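Beta-phenylalanine aminotransferase (Variovorax paradoxus, PDB 4AO9) catalyses the transfer of the amino group of beta-phenylalanine to a keto-acid acceptor, probably with its bound pyridoxal-5'-phosphate as the carrier of that group. Local coordinates at residues P219-V224 against V253-V258; R169-V174 against P196-V201. One frame throughout, in Å; residues are numbered along the deposited sequence.

Contact 1. Residues P219-V224 against V253-V258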
loop_
_atom_site.group_PDB
_atom_site.type_symbol
_atom_site.label_atom_id
_atom_site.label_comp_id
_atom_site.label_asym_id
_atom_site.label_seq_id
_atom_site.Cartn_x
_atom_site.Cartn_y
_atom_site.Cartn_z
ATOM N N PRO A 219 15.904 -27.534 -6.737
ATOM C CA PRO A 219 16.971 -26.535 -6.756
ATOM C C PRO A 219 16.521 -25.166 -7.264
ATOM O O PRO A 219 17.207 -24.160 -7.021
ATOM C CB PRO A 219 18.007 -27.143 -7.716
ATOM C CG PRO A 219 17.737 -28.609 -7.664
ATOM C CD PRO A 219 16.254 -28.724 -7.540
ATOM N N GLU A 220 15.384 -25.121 -7.950
ATOM C CA GLU A 220 14.890 -23.856 -8.493
ATOM C C GLU A 220 13.969 -23.099 -7.560
ATOM O O GLU A 220 13.702 -21.908 -7.786
ATOM C CB GLU A 220 14.139 -24.094 -9.806
ATOM C CG GLU A 220 15.015 -24.600 -10.935
ATOM C CD GLU A 220 14.244 -24.706 -12.239
ATOM O OE1 GLU A 220 13.512 -25.689 -12.402
ATOM O OE2 GLU A 220 14.367 -23.782 -13.072
ATOM N N ILE A 221 13.458 -23.776 -6.531
ATOM C CA ILE A 221 12.353 -23.212 -5.746
ATOM C C ILE A 221 12.852 -22.378 -4.578
ATOM O O ILE A 221 13.466 -22.904 -3.644
ATOM C CB ILE A 221 11.359 -24.294 -5.270
ATOM C CG1 ILE A 221 10.705 -24.967 -6.485
ATOM C CG2 ILE A 221 10.287 -23.657 -4.369
ATOM C CD1 ILE A 221 9.964 -26.240 -6.143
ATOM N N ALA A 222 12.591 -21.072 -4.646
ATOM C CA ALA A 222 12.964 -20.150 -3.582
ATOM C C ALA A 222 11.992 -20.242 -2.422
ATOM O O ALA A 222 12.381 -20.116 -1.254
ATOM C CB ALA A 222 12.972 -18.711 -4.115
ATOM N N VAL A 223 10.717 -20.425 -2.742
ATOM C CA VAL A 223 9.679 -20.222 -1.750
ATOM C C VAL A 223 8.412 -20.961 -2.133
ATOM O O VAL A 223 8.103 -21.116 -3.318
ATOM C CB VAL A 223 9.454 -18.688 -1.511
ATOM C CG1 VAL A 223 9.104 -17.985 -2.780
ATOM C CG2 VAL A 223 8.427 -18.432 -0.421
ATOM N N VAL A 224 7.729 -21.473 -1.110
ATOM C CA VAL A 224 6.376 -22.008 -1.223
ATOM C C VAL A 224 5.496 -21.043 -0.447
ATOM O O VAL A 224 5.706 -20.858 0.744
ATOM C CB VAL A 224 6.286 -23.424 -0.602
ATOM C CG1 VAL A 224 4.851 -23.943 -0.701
ATOM C CG2 VAL A 224 7.270 -24.387 -1.304
ATOM N N VAL A 253 14.157 -29.372 0.108
ATOM C CA VAL A 253 14.794 -28.814 -1.096
ATOM C C VAL A 253 15.552 -27.505 -0.850
ATOM O O VAL A 253 16.276 -27.048 -1.740
ATOM C CB VAL A 253 13.789 -28.647 -2.273
ATOM C CG1 VAL A 253 13.038 -29.956 -2.548
ATOM C CG2 VAL A 253 12.810 -27.497 -1.998
ATOM N N GLY A 254 15.411 -26.923 0.343
ATOM C CA GLY A 254 16.085 -25.662 0.671
ATOM C C GLY A 254 15.304 -24.392 0.376
ATOM O O GLY A 254 15.898 -23.324 0.275
ATOM N N ALA A 255 13.986 -24.529 0.225
ATOM C CA ALA A 255 13.092 -23.406 -0.026
ATOM C C ALA A 255 12.568 -22.870 1.294
ATOM O O ALA A 255 12.522 -23.579 2.310
ATOM C CB ALA A 255 11.919 -23.855 -0.890
ATOM N N LEU A 256 12.150 -21.611 1.269
ATOM C CA LEU A 256 11.440 -21.048 2.416
ATOM C C LEU A 256 9.949 -21.313 2.299
ATOM O O LEU A 256 9.382 -21.230 1.211
ATOM C CB LEU A 256 11.703 -19.540 2.521
ATOM C CG LEU A 256 13.146 -19.051 2.703
ATOM C CD1 LEU A 256 13.129 -17.544 2.901
ATOM C CD2 LEU A 256 13.810 -19.703 3.904
ATOM N N LEU A 257 9.311 -21.629 3.415
ATOM C CA LEU A 257 7.853 -21.689 3.441
ATOM C C LEU A 257 7.354 -20.358 3.964
ATOM O O LEU A 257 7.825 -19.879 5.000
ATOM C CB LEU A 257 7.354 -22.811 4.359
ATOM C CG LEU A 257 5.849 -22.958 4.593
ATOM C CD1 LEU A 257 5.128 -23.377 3.306
ATOM C CD2 LEU A 257 5.611 -23.979 5.709
ATOM N N VAL A 258 6.421 -19.754 3.236
ATOM C CA VAL A 258 5.796 -18.502 3.667
ATOM C C VAL A 258 4.303 -18.736 3.835
ATOM O O VAL A 258 3.611 -19.130 2.882
ATOM C CB VAL A 258 6.055 -17.351 2.665
ATOM C CG1 VAL A 258 5.319 -16.082 3.103
ATOM C CG2 VAL A 258 7.554 -17.095 2.502
#

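Contact 2. Residues R169-V174 against P196-V201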
loop_
_atom_site.group_PDB
_atom_site.type_symbol
_atom_site.label_atom_id
_atom_site.label_comp_id
_atom_site.label_asym_id
_atom_site.label_seq_id
_atom_site.Cartn_x
_atom_site.Cartn_y
_atom_site.Cartn_z
ATOM N N ARG A 169 17.434 -18.119 -5.597
ATOM C CA ARG A 169 16.621 -18.897 -6.543
ATOM C C ARG A 169 15.462 -18.046 -7.040
ATOM O O ARG A 169 15.177 -16.994 -6.467
ATOM C CB ARG A 169 16.065 -20.169 -5.886
ATOM C CG ARG A 169 17.129 -21.085 -5.275
ATOM C CD ARG A 169 16.454 -22.148 -4.448
ATOM N NE ARG A 169 17.422 -23.062 -3.848
ATOM C CZ ARG A 169 17.085 -24.198 -3.254
ATOM N NH1 ARG A 169 15.806 -24.562 -3.178
ATOM N NH2 ARG A 169 18.037 -24.984 -2.762
ATOM N N ARG A 170 14.783 -18.507 -8.085
ATOM C CA ARG A 170 13.745 -17.674 -8.731
ATOM C C ARG A 170 12.324 -18.222 -8.737
ATOM O O ARG A 170 11.379 -17.462 -8.903
ATOM C CB ARG A 170 14.113 -17.392 -10.194
ATOM C CG ARG A 170 15.536 -16.933 -10.434
ATOM C CD ARG A 170 15.800 -15.612 -9.780
ATOM N NE ARG A 170 14.938 -14.564 -10.318
ATOM C CZ ARG A 170 14.766 -13.375 -9.752
ATOM N NH1 ARG A 170 15.393 -13.072 -8.617
ATOM N NH2 ARG A 170 13.971 -12.485 -10.326
ATOM N N LYS A 171 12.162 -19.536 -8.608
ATOM C CA LYS A 171 10.844 -20.126 -8.797
ATOM C C LYS A 171 10.017 -20.060 -7.522
ATOM O O LYS A 171 10.520 -20.305 -6.424
ATOM C CB LYS A 171 10.973 -21.558 -9.307
ATOM C CG LYS A 171 9.673 -22.106 -9.854
ATOM C CD LYS A 171 9.826 -23.497 -10.459
ATOM C CE LYS A 171 10.704 -23.510 -11.713
ATOM N NZ LYS A 171 10.109 -22.794 -12.892
ATOM N N ILE A 172 8.742 -19.717 -7.669
ATOM C CA ILE A 172 7.839 -19.541 -6.537
ATOM C C ILE A 172 6.665 -20.504 -6.684
ATOM O O ILE A 172 5.960 -20.471 -7.687
ATOM C CB ILE A 172 7.307 -18.100 -6.482
ATOM C CG1 ILE A 172 8.473 -17.115 -6.334
ATOM C CG2 ILE A 172 6.278 -17.954 -5.337
ATOM C CD1 ILE A 172 8.063 -15.659 -6.540
ATOM N N VAL A 173 6.477 -21.388 -5.704
ATOM C CA VAL A 173 5.314 -22.273 -5.686
ATOM C C VAL A 173 4.147 -21.597 -4.983
ATOM O O VAL A 173 4.276 -21.111 -3.860
ATOM C CB VAL A 173 5.656 -23.622 -5.009
ATOM C CG1 VAL A 173 4.400 -24.471 -4.810
ATOM C CG2 VAL A 173 6.681 -24.383 -5.834
ATOM N N VAL A 174 3.022 -21.546 -5.689
ATOM C CA VAL A 174 1.752 -21.054 -5.152
ATOM C C VAL A 174 0.663 -22.065 -5.500
ATOM O O VAL A 174 0.926 -23.069 -6.188
ATOM C CB VAL A 174 1.382 -19.662 -5.732
ATOM C CG1 VAL A 174 2.335 -18.588 -5.184
ATOM C CG2 VAL A 174 1.367 -19.680 -7.272
ATOM N N PRO A 196 4.885 -10.742 -13.063
ATOM C CA PRO A 196 5.516 -11.862 -13.747
ATOM C C PRO A 196 6.746 -12.452 -13.049
ATOM O O PRO A 196 7.812 -12.568 -13.665
ATOM C CB PRO A 196 5.905 -11.253 -15.105
ATOM C CG PRO A 196 6.164 -9.824 -14.786
ATOM C CD PRO A 196 5.130 -9.465 -13.763
ATOM N N PHE A 197 6.599 -12.838 -11.782
ATOM C CA PHE A 197 7.559 -13.766 -11.174
ATOM C C PHE A 197 7.415 -15.121 -11.870
ATOM O O PHE A 197 6.435 -15.367 -12.600
ATOM C CB PHE A 197 7.267 -13.964 -9.680
ATOM C CG PHE A 197 7.577 -12.777 -8.811
ATOM C CD1 PHE A 197 8.882 -12.519 -8.382
ATOM C CD2 PHE A 197 6.554 -11.950 -8.367
ATOM C CE1 PHE A 197 9.167 -11.428 -7.541
ATOM C CE2 PHE A 197 6.833 -10.859 -7.522
ATOM C CZ PHE A 197 8.136 -10.600 -7.121
ATOM N N ASP A 198 8.387 -16.003 -11.643
ATOM C CA ASP A 198 8.303 -17.371 -12.141
ATOM C C ASP A 198 7.450 -18.230 -11.201
ATOM O O ASP A 198 7.977 -18.888 -10.305
ATOM C CB ASP A 198 9.701 -17.972 -12.305
ATOM C CG ASP A 198 9.652 -19.392 -12.834
ATOM O OD1 ASP A 198 8.700 -19.716 -13.579
ATOM O OD2 ASP A 198 10.551 -20.175 -12.484
ATOM N N PHE A 199 6.138 -18.218 -11.405
ATOM C CA PHE A 199 5.223 -18.987 -10.563
ATOM C C PHE A 199 4.970 -20.393 -11.080
ATOM O O PHE A 199 4.645 -20.574 -12.262
ATOM C CB PHE A 199 3.875 -18.270 -10.447
ATOM C CG PHE A 199 3.918 -17.007 -9.643
ATOM C CD1 PHE A 199 4.171 -17.041 -8.273
ATOM C CD2 PHE A 199 3.680 -15.767 -10.250
ATOM C CE1 PHE A 199 4.200 -15.860 -7.517
ATOM C CE2 PHE A 199 3.713 -14.597 -9.500
ATOM C CZ PHE A 199 3.960 -14.640 -8.144
ATOM N N LEU A 200 5.079 -21.370 -10.177
ATOM C CA LEU A 200 4.619 -22.738 -10.429
ATOM C C LEU A 200 3.338 -22.941 -9.620
ATOM O O LEU A 200 3.371 -22.931 -8.383
ATOM C CB LEU A 200 5.692 -23.742 -10.010
ATOM C CG LEU A 200 5.309 -25.223 -10.020
ATOM C CD1 LEU A 200 4.870 -25.682 -11.413
ATOM C CD2 LEU A 200 6.482 -26.058 -9.544
ATOM N N VAL A 201 2.213 -23.107 -10.321
ATOM C CA VAL A 201 0.899 -23.154 -9.687
ATOM C C VAL A 201 0.460 -24.605 -9.537
ATOM O O VAL A 201 0.297 -25.326 -10.538
ATOM C CB VAL A 201 -0.170 -22.354 -10.498
ATOM C CG1 VAL A 201 -1.501 -22.327 -9.743
ATOM C CG2 VAL A 201 0.311 -20.930 -10.783
HETATM O O HOH W 1 10.578 -15.143 -10.040
#

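Contact 1. Residues P219-V224 against V253-V258
Val223 and Val224 pair with Leu256 and Leu257 as neighbouring parallel strands inside the seven-stranded sheet of the aminotransferase, at the start of two inner strands, a buried contact in which the backbones do most of the holding. Their N-to-C directions differ by 28°, the twist of the sheet. Three bonds join them, and the donor alternates from one strand to the other. Leu256 N gives to Ala222 O at 2.9 Å, a bond bent at the oxygen (C=O...N angle 137°) where the pairing is only beginning. Val224 N then gives to Leu256 O, and Val258 N closes on Val224 O at 2.8 Å. Leu256 O also receives the CA-H of Val223, with Val223 CA 3.1 Å away.

This is the parallel core of the large domain of a fold-type I PLP enzyme, reached here by a crossover from strand 221-226 through helix 240-253 to strand 256-260. Gly254, with positive phi, ends that helix, and Ala255 then turns its CB toward the first strand, Ala255 CB lying 3.3 Å from Ile221 O and against the CG2 methyl of Ile221.

On the face of Val223 and Leu256, the valine holds CG1 between its backbone N and carbonyl carbon (chi1 57°), which leaves CG2 anti to N and turned to Val258, two residues beyond its partner Leu256 and on the same face. At 3.3 Å between Val223 CG2 and Val258 CG2 the two methyls are pressed closer than usual van der Waals contact. Leu160 and Ala163 of helix 152-167 pack on Val223 as well. The other face carries a looser meeting, Val224 CG1 to Leu257 CD1 at 4.1 Å, and Ile214 of helix 207-216 lies on Val224 and Ile221.

Contact 2. Residues R169-V174 against P196-V201
Lys171 and Asp198 meet through a bent chain: the lysine runs out with CG anti to the backbone N (chi1 -165°), then folds at its last two torsions, which brings the ammonium to the oxygen side of the carboxylate. Lys171 NZ reaches Asp198 OD2 at 2.7 Å on the syn lone pair, the side of the other carboxylate oxygen, and the aliphatic part of the lysine arches around that same OD2. On this face Leu200 follows, its CB beside Lys171 CD, while Leu200 CD2 lies alongside Val173 CG2 at 4.1 Å, the two side chains pointing the same way.

Aromatic and aliphatic groups fill the other face. Ile172 and the Phe199 ring stand side by side, with Ile172 CG2 3.7 Å from Phe199 CE1, and Val174 CG1 crosses to Phe199 CD1 from further along the strand. Ile172 CD1, on the other branch, reaches Phe197 and rests 3.7 Å from Phe197 CB; that same CB sits over one face of the Phe199 ring, toward its rim. Phe186 meets Phe199 edge-to-face, and Leu160 and Leu164 of helix 152-167 back Ile172.

Between the two layers of side chains the backbones bond in parallel register. Ile172 N gives to Asp198 O and Val174 N to Leu200 O, with Leu200 N to Ile172 O between them at 2.8 Å. Just ahead of the first of these, one water bridges Arg170 O and Asp198 N and lies in the plane of the Phe197 ring, at its edge. Phe197 also packs on Pro196 of the second subunit. A salt bridge on one face and aromatic rings on the other thus flank the parallel pair at the outer margin of the large-domain sheet of this class-III, fold-type I aminotransferase.

In the fold
Strand 171-175 comes first along the chain and pairs with 198-202 in contact 2, closing a long, helix-free excursion that carries the PLP-pocket residues Tyr179, His180 and Gly181. The chain then runs through helix 207-216 to strand 221-226, which lies on the other side of 171-175. Only now does contact 1 open, and it closes after helix 240-253, so the two loops follow in series and neither crosses the other. Strands 198-202, 171-175, 221-226 and 256-260 thereby stand in a row. Ala222 N bonds Lys171 O across the middle seam, and Arg169 reaches the carbonyls of Ile221 and Val253, tying the start of strand 221-226 and the end of helix 240-253 to the approach to strand 171-175.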